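Local atomic coordinates of aminopeptidase N (PDB entry 5DLL), a protein that probably releases N-terminal amino acids from intracellular peptides as a zinc-dependent aminopeptidase of the M1 family. Residues F35-S40 with D126-Q131; T135-I140 with K194-F199; F153-I158 with I167-D172. One frame throughout, in Å; residues are numbered along the deposited sequence.

Contact 1: F35-S40 with D126-Q131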
loop_
_atom_site.group_PDB
_atom_site.type_symbol
_atom_site.label_atom_id
_atom_site.label_comp_id
_atom_site.label_asym_id
_atom_site.label_seq_id
_atom_site.Cartn_x
_atom_site.Cartn_y
_atom_site.Cartn_z
ATOM N N PHE A 35 0.199 34.728 1.359
ATOM C CA PHE A 35 -0.745 34.375 0.302
ATOM C C PHE A 35 -1.954 35.307 0.344
ATOM O O PHE A 35 -2.682 35.348 1.344
ATOM C CB PHE A 35 -1.223 32.930 0.455
ATOM C CG PHE A 35 -0.178 31.899 0.120
ATOM C CD1 PHE A 35 0.800 31.550 1.048
ATOM C CD2 PHE A 35 -0.186 31.256 -1.111
ATOM C CE1 PHE A 35 1.756 30.594 0.747
ATOM C CE2 PHE A 35 0.771 30.300 -1.419
ATOM C CZ PHE A 35 1.742 29.969 -0.487
ATOM N N GLU A 36 -2.150 36.057 -0.741
ATOM C CA GLU A 36 -3.347 36.865 -0.926
ATOM C C GLU A 36 -4.254 36.136 -1.904
ATOM O O GLU A 36 -4.150 36.314 -3.116
ATOM C CB GLU A 36 -2.981 38.249 -1.443
ATOM C CG GLU A 36 -1.971 38.950 -0.557
ATOM C CD GLU A 36 -1.780 40.400 -0.922
ATOM O OE1 GLU A 36 -0.616 40.810 -1.103
ATOM O OE2 GLU A 36 -2.791 41.128 -1.026
ATOM N N LEU A 37 -5.139 35.308 -1.356
ATOM C CA LEU A 37 -5.930 34.380 -2.153
ATOM C C LEU A 37 -6.957 35.066 -3.047
ATOM O O LEU A 37 -7.696 35.959 -2.615
ATOM C CB LEU A 37 -6.638 33.360 -1.250
ATOM C CG LEU A 37 -5.746 32.404 -0.456
ATOM C CD1 LEU A 37 -6.606 31.375 0.264
ATOM C CD2 LEU A 37 -4.725 31.711 -1.352
ATOM N N ASP A 38 -6.978 34.627 -4.302
ATOM C CA ASP A 38 -7.978 35.034 -5.273
ATOM C C ASP A 38 -8.101 33.938 -6.328
ATOM O O ASP A 38 -7.133 33.227 -6.618
ATOM C CB ASP A 38 -7.590 36.360 -5.931
ATOM C CG ASP A 38 -8.669 36.884 -6.865
ATOM O OD1 ASP A 38 -9.802 37.129 -6.394
ATOM O OD2 ASP A 38 -8.384 37.041 -8.071
ATOM N N GLU A 39 -9.301 33.806 -6.885
ATOM C CA GLU A 39 -9.584 32.833 -7.934
ATOM C C GLU A 39 -8.588 32.935 -9.105
ATOM O O GLU A 39 -8.021 31.926 -9.521
ATOM C CB GLU A 39 -11.026 33.027 -8.422
ATOM C CG GLU A 39 -11.479 32.082 -9.525
ATOM C CD GLU A 39 -12.849 32.444 -10.072
ATOM O OE1 GLU A 39 -12.994 32.546 -11.312
ATOM O OE2 GLU A 39 -13.781 32.636 -9.260
ATOM N N SER A 40 -8.367 34.153 -9.607
ATOM C CA SER A 40 -7.548 34.386 -10.810
ATOM C C SER A 40 -6.110 34.820 -10.522
ATOM O O SER A 40 -5.172 34.356 -11.168
ATOM C CB SER A 40 -8.191 35.471 -11.680
ATOM O OG SER A 40 -9.523 35.143 -12.021
ATOM N N ASP A 126 -14.852 25.474 -5.033
ATOM C CA ASP A 126 -14.800 26.590 -4.074
ATOM C C ASP A 126 -13.861 26.336 -2.885
ATOM O O ASP A 126 -14.160 26.732 -1.754
ATOM C CB ASP A 126 -16.208 26.951 -3.572
ATOM C CG ASP A 126 -17.196 27.172 -4.703
ATOM O OD1 ASP A 126 -16.825 27.811 -5.710
ATOM O OD2 ASP A 126 -18.348 26.711 -4.580
ATOM N N VAL A 127 -12.725 25.694 -3.148
ATOM C CA VAL A 127 -11.752 25.393 -2.096
ATOM C C VAL A 127 -10.323 25.331 -2.647
ATOM O O VAL A 127 -10.021 24.535 -3.530
ATOM C CB VAL A 127 -12.121 24.087 -1.341
ATOM C CG1 VAL A 127 -12.443 22.953 -2.308
ATOM C CG2 VAL A 127 -11.024 23.677 -0.364
ATOM N N PHE A 128 -9.454 26.191 -2.127
ATOM C CA PHE A 128 -8.041 26.161 -2.482
ATOM C C PHE A 128 -7.380 24.991 -1.785
ATOM O O PHE A 128 -7.703 24.674 -0.643
ATOM C CB PHE A 128 -7.329 27.446 -2.063
ATOM C CG PHE A 128 -7.765 28.660 -2.824
ATOM C CD1 PHE A 128 -7.181 28.981 -4.039
ATOM C CD2 PHE A 128 -8.750 29.495 -2.317
ATOM C CE1 PHE A 128 -7.580 30.108 -4.737
ATOM C CE2 PHE A 128 -9.146 30.623 -3.013
ATOM C CZ PHE A 128 -8.561 30.929 -4.219
ATOM N N SER A 129 -6.441 24.366 -2.478
ATOM C CA SER A 129 -5.762 23.182 -1.975
ATOM C C SER A 129 -4.469 23.017 -2.755
ATOM O O SER A 129 -4.381 23.454 -3.896
ATOM C CB SER A 129 -6.664 21.951 -2.141
ATOM O OG SER A 129 -5.911 20.749 -2.138
ATOM N N THR A 130 -3.474 22.385 -2.144
ATOM C CA THR A 130 -2.173 22.212 -2.782
ATOM C C THR A 130 -1.807 20.748 -2.945
ATOM O O THR A 130 -2.511 19.852 -2.475
ATOM C CB THR A 130 -1.048 22.867 -1.958
ATOM O OG1 THR A 130 -0.936 22.193 -0.699
ATOM C CG2 THR A 130 -1.326 24.340 -1.730
ATOM N N GLN A 131 -0.692 20.537 -3.630
ATOM C CA GLN A 131 -0.028 19.246 -3.704
ATOM C C GLN A 131 1.382 19.531 -4.196
ATOM O O GLN A 131 1.560 20.015 -5.315
ATOM C CB GLN A 131 -0.757 18.307 -4.666
ATOM C CG GLN A 131 -0.005 17.030 -4.998
ATOM C CD GLN A 131 0.308 16.199 -3.771
ATOM O OE1 GLN A 131 -0.510 16.087 -2.856
ATOM N NE2 GLN A 131 1.496 15.606 -3.748
#
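The ring of Phe128 is bordered on two sides by the chain leaving strand 26-36: Leu37 CB lies over one face, and Asp38 O and Glu39 N lie at its edge. Over the face, Leu37 CB is 4.1 Å from Phe128 CE2, while Leu37 CD1 reaches 3.8 Å from Phe128 CD2, so both the root and one methyl branch of the leucine take part. The two side chains point in opposing senses and overlap alongside. At the edge, near the ring plane, Asp38 O is 3.6 Å from Phe128 CZ, and Glu39 N lies in the plane 4.0 Å from the same carbon. These are van der Waals contacts, and no hydrogen bond joins the segments. Phe128 CG stands anti to its carbonyl carbon (chi1 -68°), which extends the ring from strand 128-131 toward the bend at 37-39. The 37-40 turn carries its own hydrogen bonds. Asp38 O accepts a hydrogen bond from Thr42 OG1, and Asp38 OD2 accepts from Ser40 N at 3.3 Å in an Asx turn, with Lys41 N as a further donor. Ser40 N meets the carboxylate from above its plane, 67° out of it. Tyr164 and Lys123 also pack against Phe128, while Leu37 continues onto Ile157 and Ala203. Leu37 and Phe128 thus bring together a large mixed sheet, through the end of strand 26-36, and a four-stranded antiparallel sheet, through strand 128-131, which is the facing-sheet packing of the all-beta N-terminal domain of M1 aminopeptidases.

Contact 2: T135-I140 with K194-F199; sequences TGFRKI and KPCYLF
Phe137 and Phe199 meet as an offset edge-to-face aromatic pair within the all-beta N-terminal domain, where the irregular loop 135-140 packs on the short 3-10 turn that follows strand 193-195. The ring planes make an angle of 63° and the centroids are 5.4 Å apart, with the edge of Phe137 directed at the face of Phe199. Phe137 CE1 leads this approach, coming within 3.8 Å of Phe199 CD1; it lies over the Phe199 face, offset toward the rim. With CG anti to the backbone N (chi1 -174°), the Phe137 ring reaches out from the loop to both Cys196 and Phe199, and the two phenylalanine side chains cross at about a right angle. One face of Phe137 is covered by Cys196 CB, which makes a CH-pi contact 3.9 Å from the ring centroid; the sulfur lies obliquely, with SG 4.8 Å from that centroid. Ile140 joins more loosely and obliquely, its CD1 being 4.5 Å from Phe199 CE1. Tyr143 adds another edge-to-face partner for Phe137, and Leu33 of strand 26-36 touches both phenylalanines. The contact is wholly apolar across the segments, and each segment has a turn of its own. In the loop Ile140 N donates to Phe137 O at 2.9 Å; in the 3-10 turn, Phe199 N donates to Cys196 O at 2.8 Å, closing the turn between the two residues that hold Phe137.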
loop_
_atom_site.group_PDB
_atom_site.type_symbol
_atom_site.label_atom_id
_atom_site.label_comp_id
_atom_site.label_asym_id
_atom_site.label_seq_id
_atom_site.Cartn_x
_atom_site.Cartn_y
_atom_site.Cartn_z
ATOM N N THR A 135 7.453 17.804 -7.060
ATOM C CA THR A 135 8.016 19.104 -7.461
ATOM C C THR A 135 6.936 20.147 -7.785
ATOM O O THR A 135 7.101 20.972 -8.679
ATOM C CB THR A 135 8.958 18.935 -8.677
ATOM O OG1 THR A 135 8.250 18.310 -9.756
ATOM C CG2 THR A 135 10.184 18.085 -8.310
ATOM N N GLY A 136 5.843 20.126 -7.034
ATOM C CA GLY A 136 4.741 21.052 -7.250
ATOM C C GLY A 136 4.884 22.392 -6.554
ATOM O O GLY A 136 4.080 23.285 -6.785
ATOM N N PHE A 137 5.886 22.551 -5.694
ATOM C CA PHE A 137 6.046 23.821 -4.976
ATOM C C PHE A 137 6.592 24.916 -5.877
ATOM O O PHE A 137 6.229 26.082 -5.720
ATOM C CB PHE A 137 6.940 23.676 -3.743
ATOM C CG PHE A 137 7.002 24.924 -2.895
ATOM C CD1 PHE A 137 5.916 25.302 -2.123
ATOM C CD2 PHE A 137 8.141 25.717 -2.875
ATOM C CE1 PHE A 137 5.960 26.444 -1.344
ATOM C CE2 PHE A 137 8.189 26.858 -2.096
ATOM C CZ PHE A 137 7.099 27.224 -1.329
ATOM N N ARG A 138 7.460 24.544 -6.819
ATOM C CA ARG A 138 7.985 25.496 -7.807
ATOM C C ARG A 138 6.891 26.189 -8.630
ATOM O O ARG A 138 7.114 27.284 -9.131
ATOM C CB ARG A 138 8.993 24.817 -8.738
ATOM C CG ARG A 138 8.408 23.756 -9.660
ATOM C CD ARG A 138 9.496 23.065 -10.467
ATOM N NE ARG A 138 10.414 22.310 -9.613
ATOM C CZ ARG A 138 11.493 21.658 -10.046
ATOM N NH1 ARG A 138 11.809 21.656 -11.334
ATOM N NH2 ARG A 138 12.264 21.001 -9.183
ATOM N N LYS A 139 5.719 25.558 -8.753
ATOM C CA LYS A 139 4.543 26.184 -9.373
ATOM C C LYS A 139 3.770 27.151 -8.452
ATOM O O LYS A 139 2.635 27.528 -8.767
ATOM C CB LYS A 139 3.563 25.116 -9.874
ATOM C CG LYS A 139 4.095 24.196 -10.954
ATOM C CD LYS A 139 2.955 23.391 -11.559
ATOM C CE LYS A 139 3.451 22.337 -12.539
ATOM N NZ LYS A 139 2.329 21.519 -13.085
ATOM N N ILE A 140 4.363 27.539 -7.322
ATOM C CA ILE A 140 3.717 28.458 -6.383
ATOM C C ILE A 140 4.554 29.721 -6.221
ATOM O O ILE A 140 4.036 30.828 -6.337
ATOM C CB ILE A 140 3.474 27.787 -5.015
ATOM C CG1 ILE A 140 2.543 26.582 -5.188
ATOM C CG2 ILE A 140 2.875 28.782 -4.025
ATOM C CD1 ILE A 140 2.338 25.757 -3.939
ATOM N N LYS A 194 11.822 21.728 7.142
ATOM C CA LYS A 194 11.235 20.727 6.255
ATOM C C LYS A 194 11.475 21.074 4.794
ATOM O O LYS A 194 11.616 22.251 4.452
ATOM C CB LYS A 194 9.730 20.588 6.504
ATOM C CG LYS A 194 8.875 21.781 6.092
ATOM C CD LYS A 194 7.396 21.437 6.203
ATOM C CE LYS A 194 6.490 22.575 5.754
ATOM N NZ LYS A 194 6.209 23.548 6.847
ATOM N N PRO A 195 11.512 20.050 3.922
ATOM C CA PRO A 195 11.562 20.311 2.485
ATOM C C PRO A 195 10.205 20.805 1.976
ATOM O O PRO A 195 9.179 20.539 2.596
ATOM C CB PRO A 195 11.924 18.950 1.891
ATOM C CG PRO A 195 11.418 17.955 2.875
ATOM C CD PRO A 195 11.479 18.604 4.227
ATOM N N CYS A 196 10.200 21.517 0.856
ATOM C CA CYS A 196 8.979 22.162 0.380
ATOM C C CYS A 196 7.883 21.195 -0.087
ATOM O O CYS A 196 6.717 21.581 -0.119
ATOM C CB CYS A 196 9.297 23.178 -0.726
ATOM S SG CYS A 196 10.249 22.547 -2.127
ATOM N N TYR A 197 8.230 19.950 -0.426
ATOM C CA TYR A 197 7.226 18.987 -0.901
ATOM C C TYR A 197 6.193 18.640 0.178
ATOM O O TYR A 197 5.118 18.108 -0.127
ATOM C CB TYR A 197 7.887 17.718 -1.471
ATOM C CG TYR A 197 8.369 16.701 -0.450
ATOM C CD1 TYR A 197 7.492 15.764 0.095
ATOM C CD2 TYR A 197 9.705 16.655 -0.055
ATOM C CE1 TYR A 197 7.924 14.825 1.025
ATOM C CE2 TYR A 197 10.148 15.716 0.871
ATOM C CZ TYR A 197 9.251 14.804 1.411
ATOM O OH TYR A 197 9.674 13.873 2.335
ATOM N N LEU A 198 6.523 18.954 1.429
ATOM C CA LEU A 198 5.609 18.788 2.563
ATOM C C LEU A 198 4.852 20.059 2.916
ATOM O O LEU A 198 4.117 20.085 3.909
ATOM C CB LEU A 198 6.386 18.340 3.796
ATOM C CG LEU A 198 7.118 17.022 3.622
ATOM C CD1 LEU A 198 8.096 16.860 4.762
ATOM C CD2 LEU A 198 6.134 15.864 3.552
ATOM N N PHE A 199 5.031 21.112 2.130
ATOM C CA PHE A 199 4.268 22.329 2.343
ATOM C C PHE A 199 2.833 22.096 1.876
ATOM O O PHE A 199 2.606 21.454 0.842
ATOM C CB PHE A 199 4.881 23.524 1.600
ATOM C CG PHE A 199 3.975 24.714 1.557
ATOM C CD1 PHE A 199 3.042 24.854 0.536
ATOM C CD2 PHE A 199 4.010 25.663 2.560
ATOM C CE1 PHE A 199 2.175 25.929 0.509
ATOM C CE2 PHE A 199 3.145 26.745 2.538
ATOM C CZ PHE A 199 2.228 26.878 1.513
#

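Contact 3: F153-I158 with I167-D172; sequences FTVKII and ILSNGD
Ser169 OG is hydrogen-bonded to Ala200 O and at the same time rests against the isopropyl group of Val155, 3.8 Å from CG1 and 4.1 Å from CG2. The buried hydroxyl therefore has its polar partner in the chain just before strand 201-204, and it offers only van der Waals contact to strand 150-160. Ile157, two residues on and on the same side of the strand, meets both Ile167 and Ser169. Its CG1 is anti to the carbonyl carbon (chi1 -55°), carrying CD1 over the backbone of the opposite strand, near Leu168 O and 4.1 Å from Ser169 CB. The other branch, CG2, lies 4.0 Å from Ile167 CG2. Ile167 CG1 stands between its own backbone N and carbonyl carbon (chi1 44°), which brings CD1 to 3.7 Å from Ile157 O. No hydrogen bond crosses between the segments: their strand axes are 7.9 Å apart at closest approach and run at 162°, with side chains filling the space between them. Outside the pair, Trp188 NE1 donates to Ile167 O, and just past strand 166-169 the Asn170 amide is hydrogen-bonded to Ala200 N and Lys278 O. Strand 150-160 of the mixed sheet and strand 166-169 at the edge of the four-stranded sheet are thus two nearly antiparallel strands of different sheets, packed face to face largely by aliphatic side chains in the all-beta N-terminal domain of an M1 aminopeptidase.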
loop_
_atom_site.group_PDB
_atom_site.type_symbol
_atom_site.label_atom_id
_atom_site.label_comp_id
_atom_site.label_asym_id
_atom_site.label_seq_id
_atom_site.Cartn_x
_atom_site.Cartn_y
_atom_site.Cartn_z
ATOM N N PHE A 153 9.329 27.354 8.085
ATOM C CA PHE A 153 8.267 28.067 7.364
ATOM C C PHE A 153 7.363 28.900 8.272
ATOM O O PHE A 153 6.755 28.366 9.197
ATOM C CB PHE A 153 7.383 27.069 6.604
ATOM C CG PHE A 153 7.941 26.642 5.275
ATOM C CD1 PHE A 153 8.957 25.700 5.202
ATOM C CD2 PHE A 153 7.431 27.161 4.093
ATOM C CE1 PHE A 153 9.462 25.290 3.980
ATOM C CE2 PHE A 153 7.932 26.753 2.867
ATOM C CZ PHE A 153 8.948 25.817 2.808
ATOM N N THR A 154 7.277 30.200 7.992
ATOM C CA THR A 154 6.204 31.046 8.519
ATOM C C THR A 154 5.327 31.417 7.341
ATOM O O THR A 154 5.836 31.793 6.291
ATOM C CB THR A 154 6.737 32.345 9.149
ATOM O OG1 THR A 154 7.798 32.038 10.061
ATOM C CG2 THR A 154 5.615 33.092 9.879
ATOM N N VAL A 155 4.012 31.317 7.515
ATOM C CA VAL A 155 3.075 31.447 6.400
ATOM C C VAL A 155 1.847 32.261 6.805
ATOM O O VAL A 155 1.078 31.820 7.651
ATOM C CB VAL A 155 2.606 30.046 5.915
ATOM C CG1 VAL A 155 1.556 30.161 4.812
ATOM C CG2 VAL A 155 3.791 29.199 5.453
ATOM N N LYS A 156 1.661 33.436 6.203
ATOM C CA LYS A 156 0.418 34.202 6.371
ATOM C C LYS A 156 -0.540 33.897 5.220
ATOM O O LYS A 156 -0.101 33.676 4.095
ATOM C CB LYS A 156 0.692 35.711 6.439
ATOM C CG LYS A 156 -0.533 36.535 6.836
ATOM C CD LYS A 156 -0.304 38.033 6.712
ATOM C CE LYS A 156 0.761 38.548 7.672
ATOM N NZ LYS A 156 0.719 40.032 7.786
ATOM N N ILE A 157 -1.842 33.886 5.507
ATOM C CA ILE A 157 -2.873 33.671 4.486
ATOM C C ILE A 157 -3.956 34.740 4.604
ATOM O O ILE A 157 -4.579 34.868 5.654
ATOM C CB ILE A 157 -3.545 32.283 4.624
ATOM C CG1 ILE A 157 -2.499 31.163 4.595
ATOM C CG2 ILE A 157 -4.573 32.068 3.517
ATOM C CD1 ILE A 157 -3.075 29.783 4.840
ATOM N N ILE A 158 -4.189 35.486 3.523
ATOM C CA ILE A 158 -5.246 36.504 3.477
ATOM C C ILE A 158 -6.334 36.060 2.502
ATOM O O ILE A 158 -6.026 35.607 1.407
ATOM C CB ILE A 158 -4.681 37.874 3.048
ATOM C CG1 ILE A 158 -3.549 38.297 3.993
ATOM C CG2 ILE A 158 -5.780 38.927 3.040
ATOM C CD1 ILE A 158 -2.769 39.512 3.538
ATOM N N ILE A 167 -8.793 28.787 6.926
ATOM C CA ILE A 167 -7.541 29.068 6.216
ATOM C C ILE A 167 -6.366 28.417 6.948
ATOM O O ILE A 167 -5.923 28.898 7.990
ATOM C CB ILE A 167 -7.311 30.589 6.011
ATOM C CG1 ILE A 167 -7.633 31.394 7.276
ATOM C CG2 ILE A 167 -8.176 31.104 4.863
ATOM C CD1 ILE A 167 -7.259 32.857 7.174
ATOM N N LEU A 168 -5.875 27.309 6.390
ATOM C CA LEU A 168 -4.935 26.436 7.083
ATOM C C LEU A 168 -3.597 26.322 6.366
ATOM O O LEU A 168 -3.510 26.500 5.154
ATOM C CB LEU A 168 -5.529 25.035 7.221
ATOM C CG LEU A 168 -6.988 24.926 7.668
ATOM C CD1 LEU A 168 -7.377 23.460 7.761
ATOM C CD2 LEU A 168 -7.220 25.639 8.992
ATOM N N SER A 169 -2.561 26.016 7.145
ATOM C CA SER A 169 -1.245 25.665 6.625
ATOM C C SER A 169 -0.484 24.911 7.711
ATOM O O SER A 169 -1.069 24.542 8.725
ATOM C CB SER A 169 -0.473 26.908 6.172
ATOM O OG SER A 169 0.715 26.534 5.488
ATOM N N ASN A 170 0.814 24.695 7.511
ATOM C CA ASN A 170 1.598 23.838 8.411
ATOM C C ASN A 170 1.931 24.497 9.753
ATOM O O ASN A 170 2.290 25.678 9.804
ATOM C CB ASN A 170 2.908 23.391 7.749
ATOM C CG ASN A 170 2.728 22.996 6.308
ATOM O OD1 ASN A 170 2.794 23.838 5.418
ATOM N ND2 ASN A 170 2.504 21.717 6.067
ATOM N N GLY A 171 1.828 23.709 10.824
ATOM C CA GLY A 171 2.221 24.133 12.164
ATOM C C GLY A 171 1.076 24.682 12.993
ATOM O O GLY A 171 -0.070 24.241 12.872
ATOM N N ASP A 172 1.394 25.653 13.842
ATOM C CA ASP A 172 0.430 26.213 14.786
ATOM C C ASP A 172 0.045 27.631 14.375
ATOM O O ASP A 172 0.887 28.404 13.918
ATOM C CB ASP A 172 1.019 26.232 16.205
ATOM C CG ASP A 172 1.589 24.883 16.632
ATOM O OD1 ASP A 172 0.856 23.874 16.566
ATOM O OD2 ASP A 172 2.770 24.831 17.048
#

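All three contacts belong to the N-terminal beta domain, away from the zinc site. Contacts 2 and 3 are buried, whereas contact 1 runs from buried Leu37 and Phe128 out to exposed Glu39. Contacts 1 and 3 both join the mixed sheet to the four-stranded sheet, and their strands 26-36 and 150-160 are parallel neighbours, with probable hydrogen bonds from Ile158 N to Phe35 O and from Leu37 N to Ile158 O. Contact 2 instead packs a loop on a 3-10 turn and is mainly aromatic, where contact 3 is aliphatic and contact 1 sets a ring against leucine and backbone. Phe35 ties contact 1 to contact 2, touching Ile140 and Phe199.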